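Local coordinates for putative aminotransferase (Actinomadura melliaura, PDB 4ZWV), which probably acts as a pyridoxal-phosphate-dependent sugar aminotransferase in the making of the aminopentose of the indolocarbazole AT2433, at residues Tyr28-Leu42 and His240-Leu253. Numbering follows the deposited sequence. Where two conformers were deposited one is given.
Sequences YLGQGPRVAEFESAL and HMTDLNAAIGLANL
The carboxylate of Asp243 lies across the start of helix 33-46 and gathers the backbone N-H groups of the N-cap residue Gly32 and of Arg34 and Val35 in the first turn, which have no acceptor one turn back in the helix. Gly32 N and Val35 N reach Asp243 OD1 from opposite faces of the carboxylate, at 2.8 Å and 3.0 Å, while Arg34 N meets Asp243 OD2 at 3.0 Å from above the plane. A water bridges OD2 to Tyr28 O. Aspartate suits the place, being short and having two oxygens to share among three donors. In return, Gly30 O accepts Asp243 N, 2.8 Å away. Beside this exchange, His240 ND1 donates to Gln31 OE1 in a nearly straight bond (171°), in the ring plane and on an amide lone pair, although ring and amide are steeply inclined.

Farther along, segments 33-42 and 243-253 cross at 38°, and Phe38 enters a hole formed by Ala246, Gly249, Leu250 and Leu253. Its CG is anti to the backbone N (chi1 -171°), which carries Phe38 CE1 to 3.6 Å from Gly249 C; glycine has no side chain to hold the ring off. Selenomethionine Met241, its side chain about 9 Å from the pyridoxal-phosphate-binding Ser185, meets the ring obliquely. An asparagine in place of Asp243 would probably leave one or two N-H groups without an acceptor. The carboxylate's charge is likely steadied by the helix start, probably fixing helix 33-46 against helix 243-273.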
loop_
_atom_site.group_PDB
_atom_site.type_symbol
_atom_site.label_atom_id
_atom_site.label_comp_id
_atom_site.label_asym_id
_atom_site.label_seq_id
_atom_site.Cartn_x
_atom_site.Cartn_y
_atom_site.Cartn_z
ATOM N N TYR A 28 -19.871 -6.046 1.729
ATOM C CA TYR A 28 -18.528 -6.589 1.868
ATOM C C TYR A 28 -17.534 -5.820 0.998
ATOM O O TYR A 28 -17.540 -5.926 -0.231
ATOM C CB TYR A 28 -18.494 -8.082 1.534
ATOM C CG TYR A 28 -17.165 -8.695 1.907
ATOM C CD1 TYR A 28 -16.894 -9.080 3.219
ATOM C CD2 TYR A 28 -16.166 -8.846 0.957
ATOM C CE1 TYR A 28 -15.664 -9.615 3.566
ATOM C CE2 TYR A 28 -14.941 -9.380 1.291
ATOM C CZ TYR A 28 -14.694 -9.764 2.595
ATOM O OH TYR A 28 -13.466 -10.293 2.929
ATOM N N LEU A 29 -16.683 -5.044 1.661
ATOM C CA LEU A 29 -15.758 -4.143 0.984
ATOM C C LEU A 29 -14.345 -4.706 0.932
ATOM O O LEU A 29 -13.471 -4.129 0.285
ATOM C CB LEU A 29 -15.742 -2.776 1.670
ATOM C CG LEU A 29 -16.775 -1.741 1.195
ATOM C CD1 LEU A 29 -18.193 -2.280 1.253
ATOM C CD2 LEU A 29 -16.658 -0.462 2.016
ATOM N N GLY A 30 -14.116 -5.814 1.627
ATOM C CA GLY A 30 -12.795 -6.421 1.665
ATOM C C GLY A 30 -12.429 -7.257 0.453
ATOM O O GLY A 30 -13.047 -7.184 -0.611
ATOM N N GLN A 31 -11.388 -8.063 0.618
ATOM C CA GLN A 31 -10.941 -8.954 -0.436
ATOM C C GLN A 31 -11.839 -10.186 -0.474
ATOM O O GLN A 31 -11.781 -11.024 0.422
ATOM C CB GLN A 31 -9.486 -9.338 -0.194
ATOM C CG GLN A 31 -8.916 -10.300 -1.194
ATOM C CD GLN A 31 -7.872 -11.185 -0.564
ATOM O OE1 GLN A 31 -7.058 -10.724 0.239
ATOM N NE2 GLN A 31 -7.890 -12.463 -0.918
ATOM N N GLY A 32 -12.683 -10.287 -1.497
ATOM C CA GLY A 32 -13.689 -11.332 -1.534
ATOM C C GLY A 32 -14.036 -11.791 -2.938
ATOM O O GLY A 32 -13.145 -12.001 -3.771
ATOM N N PRO A 33 -15.339 -11.936 -3.223
ATOM C CA PRO A 33 -15.759 -12.526 -4.498
ATOM C C PRO A 33 -15.428 -11.695 -5.730
ATOM O O PRO A 33 -15.198 -12.293 -6.783
ATOM C CB PRO A 33 -17.284 -12.674 -4.337
ATOM C CG PRO A 33 -17.653 -11.728 -3.243
ATOM C CD PRO A 33 -16.474 -11.693 -2.315
ATOM N N ARG A 34 -15.391 -10.370 -5.630
ATOM C CA ARG A 34 -15.058 -9.590 -6.821
ATOM C C ARG A 34 -13.579 -9.757 -7.168
ATOM O O ARG A 34 -13.223 -9.846 -8.336
ATOM C CB ARG A 34 -15.398 -8.106 -6.640
ATOM C CG ARG A 34 -16.874 -7.818 -6.317
ATOM C CD ARG A 34 -17.801 -7.972 -7.531
ATOM N NE ARG A 34 -17.975 -9.355 -7.954
ATOM C CZ ARG A 34 -18.733 -10.248 -7.329
ATOM N NH1 ARG A 34 -18.820 -11.483 -7.800
ATOM N NH2 ARG A 34 -19.395 -9.916 -6.227
ATOM N N VAL A 35 -12.725 -9.804 -6.148
ATOM C CA VAL A 35 -11.312 -10.076 -6.373
ATOM C C VAL A 35 -11.139 -11.429 -7.057
ATOM O O VAL A 35 -10.380 -11.548 -8.015
ATOM C CB VAL A 35 -10.519 -10.040 -5.057
ATOM C CG1 VAL A 35 -9.146 -10.716 -5.229
ATOM C CG2 VAL A 35 -10.360 -8.615 -4.581
ATOM N N ALA A 36 -11.854 -12.441 -6.576
ATOM C CA ALA A 36 -11.779 -13.771 -7.185
ATOM C C ALA A 36 -12.235 -13.742 -8.645
ATOM O O ALA A 36 -11.595 -14.340 -9.509
ATOM C CB ALA A 36 -12.609 -14.769 -6.388
ATOM N N GLU A 37 -13.323 -13.023 -8.913
ATOM C CA GLU A 37 -13.862 -12.892 -10.266
ATOM C C GLU A 37 -12.868 -12.198 -11.201
ATOM O O GLU A 37 -12.641 -12.626 -12.335
ATOM C CB GLU A 37 -15.191 -12.118 -10.231
ATOM C CG GLU A 37 -15.869 -11.982 -11.593
ATOM C CD GLU A 37 -17.126 -11.131 -11.573
ATOM O OE1 GLU A 37 -17.553 -10.692 -10.484
ATOM O OE2 GLU A 37 -17.691 -10.899 -12.665
ATOM N N PHE A 38 -12.259 -11.127 -10.706
ATOM C CA PHE A 38 -11.296 -10.361 -11.476
ATOM C C PHE A 38 -10.041 -11.193 -11.762
ATOM O O PHE A 38 -9.553 -11.228 -12.894
ATOM C CB PHE A 38 -10.966 -9.080 -10.700
ATOM C CG PHE A 38 -10.135 -8.078 -11.452
ATOM C CD1 PHE A 38 -10.454 -7.713 -12.748
ATOM C CD2 PHE A 38 -9.060 -7.451 -10.830
ATOM C CE1 PHE A 38 -9.703 -6.769 -13.421
ATOM C CE2 PHE A 38 -8.301 -6.499 -11.500
ATOM C CZ PHE A 38 -8.620 -6.161 -12.804
ATOM N N GLU A 39 -9.528 -11.879 -10.741
ATOM C CA GLU A 39 -8.368 -12.742 -10.940
ATOM C C GLU A 39 -8.639 -13.827 -11.980
ATOM O O GLU A 39 -7.790 -14.086 -12.828
ATOM C CB GLU A 39 -7.926 -13.364 -9.618
ATOM C CG GLU A 39 -7.217 -12.364 -8.729
ATOM C CD GLU A 39 -6.860 -12.938 -7.374
ATOM O OE1 GLU A 39 -7.368 -14.028 -7.047
ATOM O OE2 GLU A 39 -6.090 -12.288 -6.630
ATOM N N SER A 40 -9.816 -14.446 -11.921
ATOM C CA SER A 40 -10.176 -15.476 -12.896
ATOM C C SER A 40 -10.207 -14.914 -14.313
ATOM O O SER A 40 -9.720 -15.546 -15.256
ATOM C CB SER A 40 -11.528 -16.101 -12.550
ATOM O OG SER A 40 -11.423 -16.936 -11.412
ATOM N N ALA A 41 -10.778 -13.721 -14.464
ATOM C CA ALA A 41 -10.862 -13.092 -15.779
ATOM C C ALA A 41 -9.468 -12.758 -16.321
ATOM O O ALA A 41 -9.190 -12.943 -17.511
ATOM C CB ALA A 41 -11.727 -11.834 -15.713
ATOM N N LEU A 42 -8.597 -12.259 -15.449
ATOM C CA LEU A 42 -7.247 -11.908 -15.862
ATOM C C LEU A 42 -6.423 -13.149 -16.204
ATOM O O LEU A 42 -5.657 -13.138 -17.170
ATOM C CB LEU A 42 -6.544 -11.091 -14.770
ATOM C CG LEU A 42 -7.189 -9.740 -14.462
ATOM C CD1 LEU A 42 -6.511 -9.072 -13.272
ATOM C CD2 LEU A 42 -7.179 -8.835 -15.683
ATOM N N HIS A 240 -2.612 -6.560 -0.641
ATOM C CA HIS A 240 -3.688 -7.116 -1.463
ATOM C C HIS A 240 -4.599 -6.054 -2.086
ATOM O O HIS A 240 -4.529 -4.866 -1.749
ATOM C CB HIS A 240 -4.524 -8.105 -0.635
ATOM C CG HIS A 240 -5.355 -7.459 0.428
ATOM N ND1 HIS A 240 -6.414 -8.106 1.024
ATOM C CD2 HIS A 240 -5.271 -6.245 1.019
ATOM C CE1 HIS A 240 -6.962 -7.308 1.925
ATOM N NE2 HIS A 240 -6.293 -6.171 1.939
HETATM N N MSE A 241 -5.416 -6.518 -3.030
HETATM C CA MSE A 241 -6.504 -5.738 -3.614
HETATM C C MSE A 241 -7.818 -6.120 -2.933
HETATM O O MSE A 241 -8.003 -7.286 -2.561
HETATM C CB MSE A 241 -6.607 -6.005 -5.126
HETATM C CG MSE A 241 -7.700 -5.192 -5.808
HETATM SE SE MSE A 241 -8.006 -5.715 -7.647
HETATM C CE MSE A 241 -6.266 -5.261 -8.399
ATOM N N THR A 242 -8.736 -5.162 -2.800
ATOM C CA THR A 242 -10.052 -5.444 -2.240
ATOM C C THR A 242 -11.144 -5.339 -3.304
ATOM O O THR A 242 -10.878 -4.938 -4.447
ATOM C CB THR A 242 -10.373 -4.490 -1.107
ATOM O OG1 THR A 242 -10.360 -3.156 -1.629
ATOM C CG2 THR A 242 -9.336 -4.624 -0.003
ATOM N N ASP A 243 -12.369 -5.699 -2.926
ATOM C CA ASP A 243 -13.449 -5.822 -3.911
ATOM C C ASP A 243 -13.868 -4.500 -4.550
ATOM O O ASP A 243 -14.313 -4.499 -5.696
ATOM C CB ASP A 243 -14.675 -6.499 -3.277
ATOM C CG ASP A 243 -14.613 -8.021 -3.358
ATOM O OD1 ASP A 243 -13.506 -8.578 -3.568
ATOM O OD2 ASP A 243 -15.669 -8.665 -3.197
ATOM N N LEU A 244 -13.729 -3.378 -3.843
ATOM C CA LEU A 244 -14.058 -2.081 -4.442
ATOM C C LEU A 244 -13.259 -1.856 -5.726
ATOM O O LEU A 244 -13.813 -1.485 -6.781
ATOM C CB LEU A 244 -13.795 -0.944 -3.456
ATOM C CG LEU A 244 -13.905 0.490 -3.970
ATOM C CD1 LEU A 244 -15.329 0.811 -4.437
ATOM C CD2 LEU A 244 -13.445 1.469 -2.895
ATOM N N ASN A 245 -11.962 -2.111 -5.654
ATOM C CA ASN A 245 -11.114 -1.875 -6.808
ATOM C C ASN A 245 -11.239 -2.991 -7.826
ATOM O O ASN A 245 -11.205 -2.724 -9.027
ATOM C CB ASN A 245 -9.670 -1.681 -6.338
ATOM C CG ASN A 245 -9.557 -0.501 -5.404
ATOM O OD1 ASN A 245 -9.520 -0.668 -4.186
ATOM N ND2 ASN A 245 -9.577 0.708 -5.966
ATOM N N ALA A 246 -11.447 -4.226 -7.377
ATOM C CA ALA A 246 -11.660 -5.310 -8.345
ATOM C C ALA A 246 -12.926 -5.062 -9.171
ATOM O O ALA A 246 -12.956 -5.372 -10.369
ATOM C CB ALA A 246 -11.740 -6.655 -7.646
ATOM N N ALA A 247 -13.954 -4.480 -8.555
ATOM C CA ALA A 247 -15.199 -4.181 -9.270
ATOM C C ALA A 247 -14.956 -3.185 -10.399
ATOM O O ALA A 247 -15.494 -3.335 -11.499
ATOM C CB ALA A 247 -16.251 -3.649 -8.311
ATOM N N ILE A 248 -14.131 -2.179 -10.127
ATOM C CA ILE A 248 -13.800 -1.173 -11.124
ATOM C C ILE A 248 -13.004 -1.806 -12.270
ATOM O O ILE A 248 -13.302 -1.568 -13.443
ATOM C CB ILE A 248 -13.022 -0.005 -10.484
ATOM C CG1 ILE A 248 -13.933 0.701 -9.472
ATOM C CG2 ILE A 248 -12.541 0.974 -11.563
ATOM C CD1 ILE A 248 -13.214 1.712 -8.596
ATOM N N GLY A 249 -12.024 -2.633 -11.930
ATOM C CA GLY A 249 -11.277 -3.365 -12.943
ATOM C C GLY A 249 -12.171 -4.233 -13.811
ATOM O O GLY A 249 -12.006 -4.264 -15.030
ATOM N N LEU A 250 -13.121 -4.934 -13.197
ATOM C CA LEU A 250 -14.051 -5.775 -13.958
ATOM C C LEU A 250 -14.836 -4.950 -14.972
ATOM O O LEU A 250 -15.015 -5.362 -16.128
ATOM C CB LEU A 250 -15.020 -6.497 -13.017
ATOM C CG LEU A 250 -14.401 -7.703 -12.318
ATOM C CD1 LEU A 250 -15.173 -8.104 -11.055
ATOM C CD2 LEU A 250 -14.287 -8.874 -13.288
ATOM N N ALA A 251 -15.281 -3.771 -14.550
ATOM C CA ALA A 251 -16.027 -2.891 -15.435
ATOM C C ALA A 251 -15.175 -2.411 -16.598
ATOM O O ALA A 251 -15.665 -2.232 -17.716
ATOM C CB ALA A 251 -16.573 -1.691 -14.654
ATOM N N ASN A 252 -13.890 -2.210 -16.344
ATOM C CA ASN A 252 -13.021 -1.646 -17.362
ATOM C C ASN A 252 -12.450 -2.693 -18.321
ATOM O O ASN A 252 -11.887 -2.350 -19.366
ATOM C CB ASN A 252 -11.907 -0.849 -16.695
ATOM C CG ASN A 252 -12.401 0.481 -16.182
ATOM O OD1 ASN A 252 -13.345 1.051 -16.734
ATOM N ND2 ASN A 252 -11.782 0.983 -15.125
ATOM N N LEU A 253 -12.624 -3.966 -17.988
ATOM C CA LEU A 253 -12.146 -5.038 -18.858
ATOM C C LEU A 253 -12.885 -5.054 -20.183
ATOM O O LEU A 253 -12.327 -5.462 -21.199
ATOM C CB LEU A 253 -12.295 -6.399 -18.184
ATOM C CG LEU A 253 -11.121 -6.884 -17.342
ATOM C CD1 LEU A 253 -11.491 -8.183 -16.649
ATOM C CD2 LEU A 253 -9.900 -7.070 -18.230
HETATM O O HOH W 1 -18.094 -7.638 -2.387
#